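Local structure of NADPH-quinone reductase (Pediococcus pentosaceus ATCC 25745, 3HA2) at residues F116-S119 with E120-R123; A13-N16 with T17-F21; K71-D75 with T76-T80. The protein probably acts as an FMN-binding NAD(P)H-quinone reductase, and the modelled chain is the flavodoxin-like domain of a longer protein. One frame throughout, in Å; residues are numbered along the deposited sequence.

Interaction 1: residues F116-S119 with E120-R123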
# COMPACT_ATOMS: atom_id res chain seq x y z
N PHE A 116 -13.54 -8.19 1.26
CA PHE A 116 -13.47 -6.75 1.61
C PHE A 116 -13.83 -5.85 0.45
O PHE A 116 -13.50 -6.14 -0.71
CB PHE A 116 -12.08 -6.38 2.14
CG PHE A 116 -11.60 -7.32 3.20
CD1 PHE A 116 -12.22 -7.34 4.47
CD2 PHE A 116 -10.56 -8.20 2.93
CE1 PHE A 116 -11.79 -8.25 5.45
CE2 PHE A 116 -10.10 -9.10 3.91
CZ PHE A 116 -10.72 -9.13 5.15
N THR A 117 -14.54 -4.78 0.76
CA THR A 117 -14.94 -3.82 -0.27
C THR A 117 -13.76 -2.94 -0.72
O THR A 117 -12.75 -2.81 -0.02
CB THR A 117 -16.07 -2.89 0.25
OG1 THR A 117 -15.61 -2.21 1.42
CG2 THR A 117 -17.33 -3.69 0.59
N ILE A 118 -13.91 -2.32 -1.88
CA ILE A 118 -12.90 -1.38 -2.34
C ILE A 118 -12.69 -0.25 -1.33
O ILE A 118 -11.55 0.17 -1.07
CB ILE A 118 -13.30 -0.82 -3.72
CG1 ILE A 118 -13.31 -1.96 -4.76
CG2 ILE A 118 -12.35 0.35 -4.14
CD1 ILE A 118 -11.91 -2.58 -4.98
N SER A 119 -13.78 0.21 -0.73
CA SER A 119 -13.71 1.24 0.33
C SER A 119 -12.75 0.83 1.44
O SER A 119 -11.91 1.60 1.88
CB SER A 119 -15.09 1.47 0.95
OG SER A 119 -15.91 2.27 0.14
N GLU A 120 -12.90 -0.40 1.92
CA GLU A 120 -12.03 -0.90 2.98
C GLU A 120 -10.57 -1.02 2.55
O GLU A 120 -9.65 -0.72 3.31
CB GLU A 120 -12.54 -2.26 3.43
CG GLU A 120 -13.89 -2.19 4.14
CD GLU A 120 -14.44 -3.57 4.32
OE1 GLU A 120 -15.24 -4.02 3.45
OE2 GLU A 120 -14.00 -4.23 5.29
N LEU A 121 -10.35 -1.46 1.32
CA LEU A 121 -8.99 -1.62 0.80
C LEU A 121 -8.28 -0.30 0.55
O LEU A 121 -7.05 -0.22 0.66
CB LEU A 121 -8.98 -2.47 -0.48
CG LEU A 121 -9.47 -3.90 -0.26
CD1 LEU A 121 -9.72 -4.59 -1.61
CD2 LEU A 121 -8.49 -4.69 0.60
N MSE A 122 -9.04 0.75 0.25
CA MSE A 122 -8.43 2.05 -0.02
C MSE A 122 -8.25 2.88 1.26
O MSE A 122 -7.91 4.07 1.18
CB MSE A 122 -9.28 2.83 -1.04
CG MSE A 122 -9.39 2.18 -2.43
SE MSE A 122 -7.67 2.05 -3.35
CE MSE A 122 -7.25 0.20 -2.89
N ARG A 123 -8.47 2.27 2.42
CA ARG A 123 -8.39 2.99 3.69
C ARG A 123 -7.08 3.78 3.89
O ARG A 123 -7.13 4.87 4.44
CB ARG A 123 -8.62 2.06 4.90
CG ARG A 123 -9.20 2.83 6.11
CD ARG A 123 -10.61 3.30 5.81
NE ARG A 123 -11.56 2.23 6.06
CZ ARG A 123 -12.82 2.18 5.62
NH1 ARG A 123 -13.36 3.15 4.87
NH2 ARG A 123 -13.54 1.12 5.94

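Interaction 2: residues A13-N16 with T17-F21. With SO4 (sulfate ion), chain C.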
# COMPACT_ATOMS: atom_id res chain seq x y z
N ALA A 13 2.94 2.67 -21.37
CA ALA A 13 3.11 2.57 -22.82
C ALA A 13 2.43 1.34 -23.43
O ALA A 13 2.07 1.33 -24.61
CB ALA A 13 4.58 2.58 -23.18
N ARG A 14 2.25 0.30 -22.61
CA ARG A 14 1.64 -0.94 -23.04
C ARG A 14 0.14 -1.01 -22.73
O ARG A 14 -0.60 -1.70 -23.41
CB ARG A 14 2.34 -2.13 -22.40
CG ARG A 14 3.77 -2.37 -22.91
CD ARG A 14 4.39 -3.62 -22.26
NE ARG A 14 3.51 -4.79 -22.37
CZ ARG A 14 3.43 -5.59 -23.43
NH1 ARG A 14 4.19 -5.37 -24.50
NH2 ARG A 14 2.59 -6.61 -23.42
N SER A 15 -0.29 -0.29 -21.68
CA SER A 15 -1.68 -0.30 -21.22
C SER A 15 -2.71 -0.18 -22.35
O SER A 15 -2.59 0.68 -23.21
CB SER A 15 -1.91 0.83 -20.20
OG SER A 15 -3.28 0.96 -19.86
N ASN A 16 -3.72 -1.05 -22.33
CA ASN A 16 -4.82 -0.94 -23.30
C ASN A 16 -6.00 -0.12 -22.75
O ASN A 16 -6.86 0.32 -23.51
CB ASN A 16 -5.33 -2.33 -23.72
CG ASN A 16 -4.41 -3.03 -24.71
OD1 ASN A 16 -4.03 -4.18 -24.51
ND2 ASN A 16 -4.05 -2.33 -25.78
N THR A 17 -6.03 0.08 -21.45
CA THR A 17 -7.15 0.79 -20.82
C THR A 17 -6.93 2.30 -20.75
O THR A 17 -7.84 3.08 -21.00
CB THR A 17 -7.39 0.31 -19.38
OG1 THR A 17 -6.23 0.58 -18.59
CG2 THR A 17 -7.68 -1.17 -19.35
N GLN A 18 -5.70 2.69 -20.41
CA GLN A 18 -5.38 4.10 -20.16
C GLN A 18 -5.57 5.08 -21.33
O GLN A 18 -6.03 6.21 -21.10
CB GLN A 18 -4.01 4.23 -19.50
CG GLN A 18 -3.99 3.59 -18.12
CD GLN A 18 -5.12 4.10 -17.26
OE1 GLN A 18 -5.08 5.22 -16.77
NE2 GLN A 18 -6.17 3.27 -17.09
N PRO A 19 -5.27 4.66 -22.58
CA PRO A 19 -5.60 5.58 -23.66
C PRO A 19 -7.08 5.99 -23.70
O PRO A 19 -7.38 7.11 -24.14
CB PRO A 19 -5.23 4.81 -24.93
CG PRO A 19 -4.21 3.82 -24.47
CD PRO A 19 -4.64 3.43 -23.10
N PHE A 20 -7.98 5.11 -23.26
CA PHE A 20 -9.43 5.43 -23.25
C PHE A 20 -9.68 6.60 -22.30
O PHE A 20 -10.47 7.50 -22.60
CB PHE A 20 -10.27 4.24 -22.76
CG PHE A 20 -10.43 3.13 -23.76
CD1 PHE A 20 -11.53 3.10 -24.62
CD2 PHE A 20 -9.53 2.07 -23.80
CE1 PHE A 20 -11.71 2.07 -25.54
CE2 PHE A 20 -9.70 1.02 -24.71
CZ PHE A 20 -10.79 1.02 -25.58
N PHE A 21 -9.04 6.55 -21.14
CA PHE A 21 -9.22 7.56 -20.09
C PHE A 21 -8.56 8.88 -20.48
O PHE A 21 -9.13 9.96 -20.29
CB PHE A 21 -8.71 7.01 -18.76
CG PHE A 21 -9.61 5.94 -18.18
CD1 PHE A 21 -10.57 6.26 -17.23
CD2 PHE A 21 -9.55 4.62 -18.65
CE1 PHE A 21 -11.43 5.30 -16.72
CE2 PHE A 21 -10.41 3.65 -18.14
CZ PHE A 21 -11.35 3.99 -17.17
S SO4 C . -4.18 -2.55 -18.71
O1 SO4 C . -4.09 -1.09 -18.75
O2 SO4 C . -4.38 -3.04 -20.07
O3 SO4 C . -2.93 -3.10 -18.19
O4 SO4 C . -5.28 -2.94 -17.85

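Interaction 3: residues K71-D75 with T76-T80. With SO4 (sulfate ion), chain D.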
# COMPACT_ATOMS: atom_id res chain seq x y z
N LYS A 71 3.40 4.27 -4.55
CA LYS A 71 3.75 4.29 -3.14
C LYS A 71 5.06 5.05 -2.96
O LYS A 71 5.22 5.81 -2.01
CB LYS A 71 3.91 2.86 -2.60
CG LYS A 71 4.10 2.81 -1.10
CD LYS A 71 2.81 3.26 -0.40
CE LYS A 71 3.07 4.27 0.71
NZ LYS A 71 3.97 3.79 1.80
N GLN A 72 6.00 4.87 -3.90
CA GLN A 72 7.25 5.64 -3.86
C GLN A 72 7.00 7.15 -3.95
O GLN A 72 7.63 7.93 -3.25
CB GLN A 72 8.23 5.20 -4.94
CG GLN A 72 9.65 5.79 -4.78
CD GLN A 72 10.33 5.29 -3.51
OE1 GLN A 72 10.23 5.90 -2.45
NE2 GLN A 72 10.97 4.14 -3.61
N TRP A 73 6.07 7.54 -4.82
CA TRP A 73 5.71 8.97 -4.97
C TRP A 73 5.11 9.49 -3.68
O TRP A 73 5.45 10.58 -3.22
CB TRP A 73 4.74 9.07 -6.15
CG TRP A 73 4.21 10.43 -6.54
CD1 TRP A 73 4.75 11.30 -7.45
CD2 TRP A 73 2.97 10.99 -6.13
NE1 TRP A 73 3.93 12.40 -7.59
CE2 TRP A 73 2.84 12.24 -6.77
CE3 TRP A 73 1.98 10.58 -5.22
CZ2 TRP A 73 1.74 13.08 -6.58
CZ3 TRP A 73 0.86 11.42 -5.04
CH2 TRP A 73 0.76 12.65 -5.71
N MSE A 74 4.24 8.70 -3.06
CA MSE A 74 3.64 9.08 -1.78
C MSE A 74 4.74 9.27 -0.72
O MSE A 74 4.76 10.26 -0.01
CB MSE A 74 2.64 8.01 -1.29
CG MSE A 74 1.43 7.85 -2.18
SE MSE A 74 0.18 9.33 -1.90
CE MSE A 74 -0.18 9.08 0.00
N ASP A 75 5.67 8.30 -0.65
CA ASP A 75 6.74 8.28 0.37
C ASP A 75 7.71 9.46 0.23
O ASP A 75 8.28 9.93 1.22
CB ASP A 75 7.54 6.97 0.28
CG ASP A 75 6.75 5.72 0.73
OD1 ASP A 75 5.64 5.86 1.27
OD2 ASP A 75 7.27 4.59 0.53
N THR A 76 7.92 9.93 -1.00
CA THR A 76 8.99 10.87 -1.30
C THR A 76 8.48 12.30 -1.57
O THR A 76 9.10 13.27 -1.14
CB THR A 76 9.83 10.36 -2.51
OG1 THR A 76 10.24 9.00 -2.26
CG2 THR A 76 11.07 11.17 -2.67
N VAL A 77 7.35 12.41 -2.26
CA VAL A 77 6.77 13.72 -2.58
C VAL A 77 6.02 14.26 -1.37
O VAL A 77 6.06 15.46 -1.09
CB VAL A 77 5.82 13.64 -3.83
CG1 VAL A 77 5.01 14.94 -4.02
CG2 VAL A 77 6.61 13.33 -5.09
N MSE A 78 5.32 13.37 -0.67
CA MSE A 78 4.49 13.77 0.47
C MSE A 78 5.34 13.73 1.73
O MSE A 78 5.22 12.82 2.56
CB MSE A 78 3.24 12.90 0.61
CG MSE A 78 2.36 12.87 -0.62
SE MSE A 78 1.81 14.66 -1.18
CE MSE A 78 0.40 14.07 -2.42
N THR A 79 6.20 14.72 1.89
CA THR A 79 7.03 14.80 3.08
C THR A 79 6.24 15.37 4.25
O THR A 79 5.19 15.98 4.07
CB THR A 79 8.28 15.67 2.84
OG1 THR A 79 7.88 16.99 2.47
CG2 THR A 79 9.16 15.06 1.75
N THR A 80 6.74 15.16 5.46
CA THR A 80 6.19 15.80 6.65
C THR A 80 6.14 17.31 6.46
O THR A 80 5.11 17.93 6.75
CB THR A 80 7.05 15.45 7.88
OG1 THR A 80 7.04 14.03 8.03
CG2 THR A 80 6.50 16.09 9.13
S SO4 D . 10.42 14.98 5.91
O1 SO4 D . 11.05 14.62 7.18
O2 SO4 D . 11.39 14.80 4.83
O3 SO4 D . 9.30 14.05 5.65
O4 SO4 D . 9.95 16.38 5.96

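Interaction 1: residues F116-S119 with E120-R123
Leu121 N donates to Thr117 O (3.1 Å) and Met122 N to Ile118 O (2.9 Å) as the chain winds through the short helix 118-121, after which Met122 stands at the N-cap of helix 123-131. Thr117 caps the first helix in a capping box. Its OG1, set between its own backbone N and carbonyl carbon (chi1 58°), accepts from Glu120 N at 3.3 Å; in return Glu120 OE1 accepts from Thr117 N at 2.9 Å, in a nearly straight bond that arrives from above the carboxylate plane. An extra bond runs from Thr117 OG1 to the anti lone pair of Glu120 OE1 (2.7 Å). Glu120 OE2 points instead to the rim of the Phe116 ring, 3.7 Å from Phe116 CD1, with ring and carboxylate planes almost perpendicular. On the inner side, Ile118 CG2 lies alongside Met122 CG (3.9 Å); Met122, a selenomethionine, and Ile118 both reach strands 94-101 and 135-143. Arg123 passes one guanidinium face over Ser119 O, while its NH1 forms a salt bridge with Glu126. Phe116 and Leu121 pack on Arg123 of the second subunit. Two donors from one threonine thus hold Glu120 OE1 in place, which limits the carboxylate's rotation and would probably favour its ionised form.

Interaction 2: residues A13-N16 with T17-F21
Ser15 OG and Thr17 OG1 converge on one sulfate oxygen, O1. Thr17 OG1 donates to sulfate O1 at 2.7 Å, whereas the 2.5 Å from Ser15 OG to O1 is too short to be taken at face value. A second sulfate oxygen, O2, accepts from Asn16 N at 3.1 Å in a nearly straight hydrogen bond. The ion, probably from the crystallisation liquor, thus sits against the turn that leads into helix 18-25, with Thr17 OG1 and Asn16 N its secure donors here. Ser15 OG, anti to its own backbone N (chi1 172°), also makes a capping bond at this turn: it accepts from Gln18 N at 3.0 Å, with an N-H...O angle of 166°, and from Thr17 N more weakly. Behind the turn, Pro19 CD lies 3.4 Å from Ser15 O. The Phe20 ring brings its edge to Asn16 O, with Phe20 CE2 at 3.2 Å. Farther out, Phe20 and Phe21 meet the ring of Phe145, while Leu146 packs on Asn16 and Thr17, and His9 on Ser15. This loop between the first strand and first helix corresponds in position to the phosphate-binding loop of flavodoxin-like folds, and the sulfate may occupy the place of the FMN phosphate.

Interaction 3: residues K71-D75 with T76-T80
Trp73 and Val77, one helical turn apart, form the tightly packed side of this contact. Val77 CG2 stands over one face of the indole, 3.9 Å from the centroid of the Trp73 five-membered ring and 22° off its normal, a CH-pi contact whose closest ring atom is Trp73 CD1. With CG anti to the backbone N (chi1 -179°), the indole is carried toward the next turn, beside Val77 and Met78, where Trp73 CH2 meets the selenomethionine methyl Met78 CE at 3.6 Å. Val77 N donates to Trp73 O at 2.8 Å. Trp73 NE1 is hydrogen-bonded to Glu45 OE1, and Phe40 meets the indole edge-to-face, so the ring is fixed against the region of helix 42-50. On another side, Met74 SE lies 4.3 Å from Met78 CG, and both residues reach Phe128 of helix 123-131. In this flavodoxin-like domain, helix 68-77 follows the third strand in sequence, and here it ends: Met78 is the centre of an inverse gamma turn, and Thr79 caps the next helix through Phe82 N. Gln72 and Thr76, only partly exposed, are held by a few polar contacts. Thr76 OG1 donates to Gln72 O at 3.0 Å, tilted from the carbonyl plane, and Gln72 OE1 lies 3.1 Å from Thr76 OG1. At the exposed end, Thr80 N donates to sulfate O3 at 2.8 Å, with Lys81 N a further donor to the ion. On the face toward the second subunit, Lys71 NZ makes a salt bridge to Asp75 OD1 at 2.7 Å; Lys71 also reaches the carbonyls of Tyr62 and Ala66 of that subunit, and Asp75 its Ala68 N.

The three contacts follow one another along the chain in the order interaction 2, interaction 3, interaction 1, all at helix ends of a domain built on a five-stranded parallel sheet. None touches another. Interactions 1 and 3 are nearest, about 9 Å between closest atoms and 21 Å between centres; both reach the second subunit, and helix 123-131, which begins at Arg123 of interaction 1, packs Phe128 on Met74 and Met78 of interaction 3. Interaction 2 lies apart, its centre about 24 Å from that of interaction 1 and 25 Å from that of interaction 3, and no other protein chain of the assembly touches it. Its sulfate is consistent with a flavin phosphate site, as in related flavodoxin-like proteins, whereas the sulfate of interaction 3 lies at the start of helix 80-83.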